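Local coordinates for protein BauA (Acinetobacter baumannii, PDB 6HCP) that probably carries the iron-loaded siderophore ferric preacinetobactin across the bacterial outer membrane as a TonB-dependent receptor with a plug domain inside a beta-barrel, at residues T93-S97 / A691-P695; I266-P270 / N394-P398. One frame throughout, in Å; residues are numbered along the deposited sequence.

Interaction 1. Residues T93-S97 / A691-P695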
ATOM      1  N   THR A  93     -14.293  15.104  13.752  1.00 22.61           N
ATOM      2  CA  THR A  93     -13.414  16.018  13.030  1.00 22.97           C
ATOM      3  C   THR A  93     -13.575  15.767  11.531  1.00 23.99           C
ATOM      4  O   THR A  93     -13.779  14.623  11.097  1.00 23.34           O
ATOM      5  CB  THR A  93     -11.942  15.894  13.475  1.00 23.45           C
ATOM      6  OG1 THR A  93     -11.173  16.854  12.743  1.00 22.37           O
ATOM      7  CG2 THR A  93     -11.380  14.509  13.254  1.00 24.24           C
ATOM      8  N   ASN A  94     -13.392  16.824  10.734  1.00 21.60           N
ATOM      9  CA  ASN A  94     -13.363  16.724   9.302  1.00 24.04           C
ATOM     10  C   ASN A  94     -12.053  16.041   8.848  1.00 24.83           C
ATOM     11  O   ASN A  94     -11.960  15.618   7.721  1.00 24.50           O
ATOM     12  CB  ASN A  94     -13.532  18.080   8.626  1.00 22.25           C
ATOM     13  CG  ASN A  94     -12.464  19.075   8.988  1.00 24.76           C
ATOM     14  OD1 ASN A  94     -12.319  19.438  10.169  1.00 24.96           O
ATOM     15  ND2 ASN A  94     -11.668  19.462   7.997  1.00 23.24           N
ATOM     16  N   GLY A  95     -11.003  16.068   9.681  1.00 23.35           N
ATOM     17  CA  GLY A  95      -9.837  15.185   9.486  1.00 24.02           C
ATOM     18  C   GLY A  95      -8.853  15.647   8.417  1.00 27.29           C
ATOM     19  O   GLY A  95      -7.995  14.871   8.007  1.00 27.30           O
ATOM     20  N   ALA A  96      -8.871  16.934   8.056  1.00 24.50           N
ATOM     21  CA  ALA A  96      -7.918  17.474   7.097  1.00 25.34           C
ATOM     22  C   ALA A  96      -6.525  17.519   7.727  1.00 26.27           C
ATOM     23  O   ALA A  96      -6.364  17.617   8.959  1.00 25.38           O
ATOM     24  CB  ALA A  96      -8.344  18.849   6.627  1.00 28.58           C
ATOM     25  N   SER A  97      -5.516  17.442   6.858  1.00 25.68           N
ATOM     26  CA  SER A  97      -4.133  17.618   7.247  1.00 25.51           C
ATOM     27  C   SER A  97      -3.696  19.066   7.001  1.00 21.06           C
ATOM     28  O   SER A  97      -3.891  19.605   5.916  1.00 25.10           O
ATOM     29  CB  SER A  97      -3.228  16.648   6.473  1.00 26.87           C
ATOM     30  OG  SER A  97      -1.863  16.995   6.663  1.00 27.14           O
ATOM     31  N   ALA A 691     -13.147  20.344   2.555  1.00 23.48           N
ATOM     32  CA  ALA A 691     -11.729  20.105   2.499  1.00 24.45           C
ATOM     33  C   ALA A 691     -11.514  18.593   2.422  1.00 26.03           C
ATOM     34  O   ALA A 691     -12.312  17.817   2.926  1.00 22.95           O
ATOM     35  CB  ALA A 691     -11.047  20.686   3.709  1.00 25.50           C
ATOM     36  N   LEU A 692     -10.428  18.185   1.762  1.00 22.95           N
ATOM     37  CA  LEU A 692     -10.082  16.783   1.695  1.00 25.49           C
ATOM     38  C   LEU A 692      -9.552  16.296   3.045  1.00 23.16           C
ATOM     39  O   LEU A 692      -8.744  16.957   3.676  1.00 25.11           O
ATOM     40  CB  LEU A 692      -9.011  16.571   0.619  1.00 27.29           C
ATOM     41  CG  LEU A 692      -9.495  16.667  -0.818  1.00 28.78           C
ATOM     42  CD1 LEU A 692      -8.302  16.612  -1.766  1.00 34.07           C
ATOM     43  CD2 LEU A 692     -10.487  15.557  -1.142  1.00 30.48           C
ATOM     44  N   GLY A 693      -9.935  15.074   3.408  1.00 23.63           N
ATOM     45  CA  GLY A 693      -9.381  14.387   4.555  1.00 23.96           C
ATOM     46  C   GLY A 693      -7.909  14.050   4.345  1.00 21.51           C
ATOM     47  O   GLY A 693      -7.458  13.907   3.223  1.00 22.97           O
ATOM     48  N   ALA A 694      -7.199  13.859   5.448  1.00 23.83           N
ATOM     49  CA  ALA A 694      -5.792  13.536   5.433  1.00 22.06           C
ATOM     50  C   ALA A 694      -5.575  12.232   4.671  1.00 25.66           C
ATOM     51  O   ALA A 694      -6.333  11.278   4.823  1.00 23.01           O
ATOM     52  CB  ALA A 694      -5.278  13.418   6.846  1.00 24.21           C
ATOM     53  N   PRO A 695      -4.500  12.147   3.865  1.00 23.58           N
ATOM     54  CA  PRO A 695      -4.163  10.899   3.165  1.00 22.23           C
ATOM     55  C   PRO A 695      -3.538   9.856   4.102  1.00 26.04           C
ATOM     56  O   PRO A 695      -3.269  10.131   5.281  1.00 24.68           O
ATOM     57  CB  PRO A 695      -3.121  11.377   2.161  1.00 22.94           C
ATOM     58  CG  PRO A 695      -2.379  12.455   2.912  1.00 25.14           C
ATOM     59  CD  PRO A 695      -3.459  13.172   3.724  1.00 25.84           C
TER
HETATM   60  O   HOH W   1     -11.743  17.647   5.720  1.00 25.69           O
HETATM   61  O   HOH W   2      -6.017  17.062   3.965  1.00 29.89           O
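Gly95 and Ala694 supply the direct hydrogen bond between the 93-97 loop and the 691-695 segment. Ala694 N donates to Gly95 O over 2.9 Å, and the N-H points at the oxygen with an angle of 152°. The donor does not sit on a lone pair; it lies 35° above the carbonyl plane.

Two water molecules add polar bridges. The first gives its hydrogens to Asn94 O and to Ala691 O, each 2.9 Å from the water oxygen, and accepts from Asn94 ND2, so it holds both the backbone and the amide of Asn94. The amide oxygen of that residue is turned to Asn103 ND2. The second water accepts from Ser97 N and donates to Leu692 O, the latter at 2.7 Å.

Leu692 O also receives carbon contacts from Ala96: CB rests 3.5 Å from this oxygen, and a weak CA-H...O contact links Ala96 CA to it at 3.6 Å. Apolar contact is limited to small groups. Ala96 CB meets the methyl of Ala691, while Ser97 CB lies 3.8 Å from Ala694 CB. With OG anti to the backbone N (chi1 169°), Ser97 directs its hydroxyl to Gln220 and Lys222, leaving CB to do the touching.

Before the crossing, an ST turn, Gly95 N to Thr93 OG1, shapes the loop, and Gly95 takes a positive phi. Here the plug loop meets the segment before the last barrel strand, 697-705, through main-chain groups, water and small aliphatic carbons, with no salt bridge between the two segments.

Interaction 2. Residues I266-P270 / N394-P398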
ATOM      1  N   ILE A 266     -21.024  19.097  -6.125  1.00 26.62           N
ATOM      2  CA  ILE A 266     -19.792  18.603  -5.542  1.00 27.79           C
ATOM      3  C   ILE A 266     -19.217  17.539  -6.469  1.00 27.26           C
ATOM      4  O   ILE A 266     -19.787  16.465  -6.625  1.00 26.36           O
ATOM      5  CB  ILE A 266     -20.024  18.038  -4.130  1.00 24.16           C
ATOM      6  CG1 ILE A 266     -20.565  19.120  -3.192  1.00 25.40           C
ATOM      7  CG2 ILE A 266     -18.744  17.419  -3.579  1.00 25.71           C
ATOM      8  CD1 ILE A 266     -21.111  18.626  -1.900  1.00 24.33           C
ATOM      9  N   PRO A 267     -18.060  17.790  -7.091  1.00 26.79           N
ATOM     10  CA  PRO A 267     -17.434  16.775  -7.932  1.00 26.52           C
ATOM     11  C   PRO A 267     -16.713  15.738  -7.066  1.00 28.01           C
ATOM     12  O   PRO A 267     -16.518  15.917  -5.852  1.00 25.91           O
ATOM     13  CB  PRO A 267     -16.442  17.587  -8.765  1.00 30.71           C
ATOM     14  CG  PRO A 267     -16.023  18.688  -7.816  1.00 33.32           C
ATOM     15  CD  PRO A 267     -17.248  18.999  -6.964  1.00 28.24           C
ATOM     16  N   LYS A 268     -16.373  14.614  -7.685  1.00 26.61           N
ATOM     17  CA  LYS A 268     -15.671  13.569  -6.990  1.00 30.12           C
ATOM     18  C   LYS A 268     -14.352  14.090  -6.433  1.00 25.23           C
ATOM     19  O   LYS A 268     -13.681  14.918  -7.049  1.00 28.23           O
ATOM     20  CB  LYS A 268     -15.456  12.384  -7.931  1.00 33.03           C
ATOM     21  CG  LYS A 268     -16.742  11.632  -8.228  1.00 34.03           C
ATOM     22  CD  LYS A 268     -16.502  10.181  -8.617  1.00 44.56           C
ATOM     23  CE  LYS A 268     -17.642   9.604  -9.419  1.00 53.75           C
ATOM     24  NZ  LYS A 268     -18.872   9.640  -8.610  1.00 52.92           N
ATOM     25  N   PRO A 269     -13.985  13.674  -5.200  1.00 27.24           N
ATOM     26  CA  PRO A 269     -12.757  14.149  -4.582  1.00 27.20           C
ATOM     27  C   PRO A 269     -11.536  13.696  -5.374  1.00 28.69           C
ATOM     28  O   PRO A 269     -11.488  12.575  -5.861  1.00 27.64           O
ATOM     29  CB  PRO A 269     -12.775  13.548  -3.172  1.00 29.74           C
ATOM     30  CG  PRO A 269     -13.733  12.393  -3.246  1.00 29.77           C
ATOM     31  CD  PRO A 269     -14.726  12.735  -4.342  1.00 27.42           C
ATOM     32  N   PRO A 270     -10.569  14.601  -5.596  1.00 27.39           N
ATOM     33  CA  PRO A 270      -9.237  14.227  -6.071  1.00 29.88           C
ATOM     34  C   PRO A 270      -8.587  13.262  -5.080  1.00 28.86           C
ATOM     35  O   PRO A 270      -9.085  13.079  -3.957  1.00 26.49           O
ATOM     36  CB  PRO A 270      -8.450  15.551  -6.085  1.00 32.11           C
ATOM     37  CG  PRO A 270      -9.510  16.617  -6.081  1.00 32.51           C
ATOM     38  CD  PRO A 270     -10.671  16.036  -5.305  1.00 29.89           C
ATOM     39  N   ASN A 394      -7.463  23.890 -11.598  1.00 28.62           N
ATOM     40  CA  ASN A 394      -8.419  22.791 -11.671  1.00 28.13           C
ATOM     41  C   ASN A 394      -8.069  21.812 -10.549  1.00 25.13           C
ATOM     42  O   ASN A 394      -6.892  21.492 -10.365  1.00 26.89           O
ATOM     43  CB  ASN A 394      -8.400  22.159 -13.074  1.00 31.61           C
ATOM     44  CG  ASN A 394      -9.429  21.072 -13.253  1.00 29.28           C
ATOM     45  OD1 ASN A 394      -9.369  20.020 -12.608  1.00 28.07           O
ATOM     46  ND2 ASN A 394     -10.425  21.336 -14.088  1.00 28.70           N
ATOM     47  N   ILE A 395      -9.080  21.315  -9.825  1.00 23.99           N
ATOM     48  CA  ILE A 395      -8.818  20.487  -8.647  1.00 25.65           C
ATOM     49  C   ILE A 395      -8.124  19.175  -9.040  1.00 24.59           C
ATOM     50  O   ILE A 395      -7.507  18.549  -8.183  1.00 26.42           O
ATOM     51  CB  ILE A 395     -10.083  20.195  -7.819  1.00 27.57           C
ATOM     52  CG1 ILE A 395     -11.070  19.294  -8.558  1.00 26.55           C
ATOM     53  CG2 ILE A 395     -10.732  21.499  -7.364  1.00 31.05           C
ATOM     54  CD1 ILE A 395     -12.281  18.918  -7.743  1.00 27.84           C
ATOM     55  N   TYR A 396      -8.301  18.727 -10.282  1.00 26.98           N
ATOM     56  CA  TYR A 396      -7.700  17.479 -10.711  1.00 25.46           C
ATOM     57  C   TYR A 396      -6.328  17.687 -11.367  1.00 31.38           C
ATOM     58  O   TYR A 396      -5.709  16.706 -11.785  1.00 30.74           O
ATOM     59  CB  TYR A 396      -8.640  16.755 -11.675  1.00 30.21           C
ATOM     60  CG  TYR A 396     -10.005  16.475 -11.099  1.00 25.71           C
ATOM     61  CD1 TYR A 396     -10.161  15.611 -10.030  1.00 25.73           C
ATOM     62  CD2 TYR A 396     -11.128  17.107 -11.595  1.00 26.75           C
ATOM     63  CE1 TYR A 396     -11.399  15.400  -9.451  1.00 24.54           C
ATOM     64  CE2 TYR A 396     -12.386  16.865 -11.058  1.00 26.15           C
ATOM     65  CZ  TYR A 396     -12.516  16.035  -9.965  1.00 26.31           C
ATOM     66  OH  TYR A 396     -13.758  15.782  -9.445  1.00 26.71           O
ATOM     67  N   ASP A 397      -5.868  18.930 -11.524  1.00 28.13           N
ATOM     68  CA  ASP A 397      -4.551  19.184 -12.152  1.00 27.12           C
ATOM     69  C   ASP A 397      -3.456  18.734 -11.196  1.00 31.72           C
ATOM     70  O   ASP A 397      -3.350  19.230 -10.068  1.00 28.73           O
ATOM     71  CB  ASP A 397      -4.388  20.652 -12.561  1.00 32.79           C
ATOM     72  CG  ASP A 397      -3.202  21.004 -13.465  1.00 36.27           C
ATOM     73  OD1 ASP A 397      -2.281  20.185 -13.645  1.00 30.10           O
ATOM     74  OD2 ASP A 397      -3.149  22.161 -13.896  1.00 35.98           O
ATOM     75  N   PRO A 398      -2.486  17.920 -11.674  1.00 30.86           N
ATOM     76  CA  PRO A 398      -1.376  17.501 -10.816  1.00 28.18           C
ATOM     77  C   PRO A 398      -0.327  18.601 -10.687  1.00 25.10           C
ATOM     78  O   PRO A 398       0.511  18.511  -9.825  1.00 29.96           O
ATOM     79  CB  PRO A 398      -0.798  16.250 -11.506  1.00 32.09           C
ATOM     80  CG  PRO A 398      -1.871  15.836 -12.482  1.00 31.29           C
ATOM     81  CD  PRO A 398      -2.561  17.115 -12.898  1.00 33.86           C
TER
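The ring of Tyr396 meets the proline-rich loop 266-270 at its edge, where Lys268 O, Pro267 CB and the carbonyl carbon of Pro269 lie close to the ring plane. Pro270 N approaches obliquely, 4.0 Å from Tyr396 CE1, and Pro270 CG adds apolar packing against the same ring carbon. One face is taken by the neighbouring Ile395, whose CG1 stands 3.6 Å above the plane over the ring centre.

The hydroxyl makes the polar bond of the contact. Tyr396 OH donates to Lys268 O over a short 2.5 Å, in the carbonyl plane and on a lone pair. Pro267 CB packs beside the same hydroxyl, 3.3 Å from Tyr396 OH.

On that face of the ring, Ile395 fills the angle between two prolines: its CD1 reaches Pro267 CG at 3.7 Å, and its CG1 lies 4.0 Å from Pro270 CG. CG1 stands between the backbone N and the carbonyl carbon (chi1 68°), which brings the long branch over the ring and its end to the prolines. Pro270 CG also rests 3.5 Å from Ile395 O.

A type I beta turn, Asn394 to Asp397, presents both side chains. It carries an Asx turn in which Asn394 OD1 accepts from Tyr396 N. The charged end of Lys268 leads away to Asp219 of the second subunit, and Pro398 of that subunit packs on Tyr396.

Two barrel loops are therefore joined by Tyr396 and Ile395 together, the tyrosine tied by its hydroxyl to Lys268 O and the isoleucine packed on two prolines, where the loops also meet a neighbouring subunit.

Overall arrangement
Interactions 1 and 2 lie about 15 Å apart between centres, on the same side of the chain's centre, and they touch: Leu692 CD2 of interaction 1 is 3.7 Å from Pro269 CB and 4.0 Å from Pro270 O of interaction 2. Trp682 also spans them, packing on Leu692 and on both of those prolines while its NE1 bonds to Pro267 O. In sequence, 266-270 and 394-398 both fall between the two segments of interaction 1. The contacts thus connect the plug loop, by way of the segment before the last barrel strand, with barrel loops that also touch a neighbouring subunit. The centre of interaction 1 lies about 16 Å, that of interaction 2 about 30 Å, from the centre of the chain.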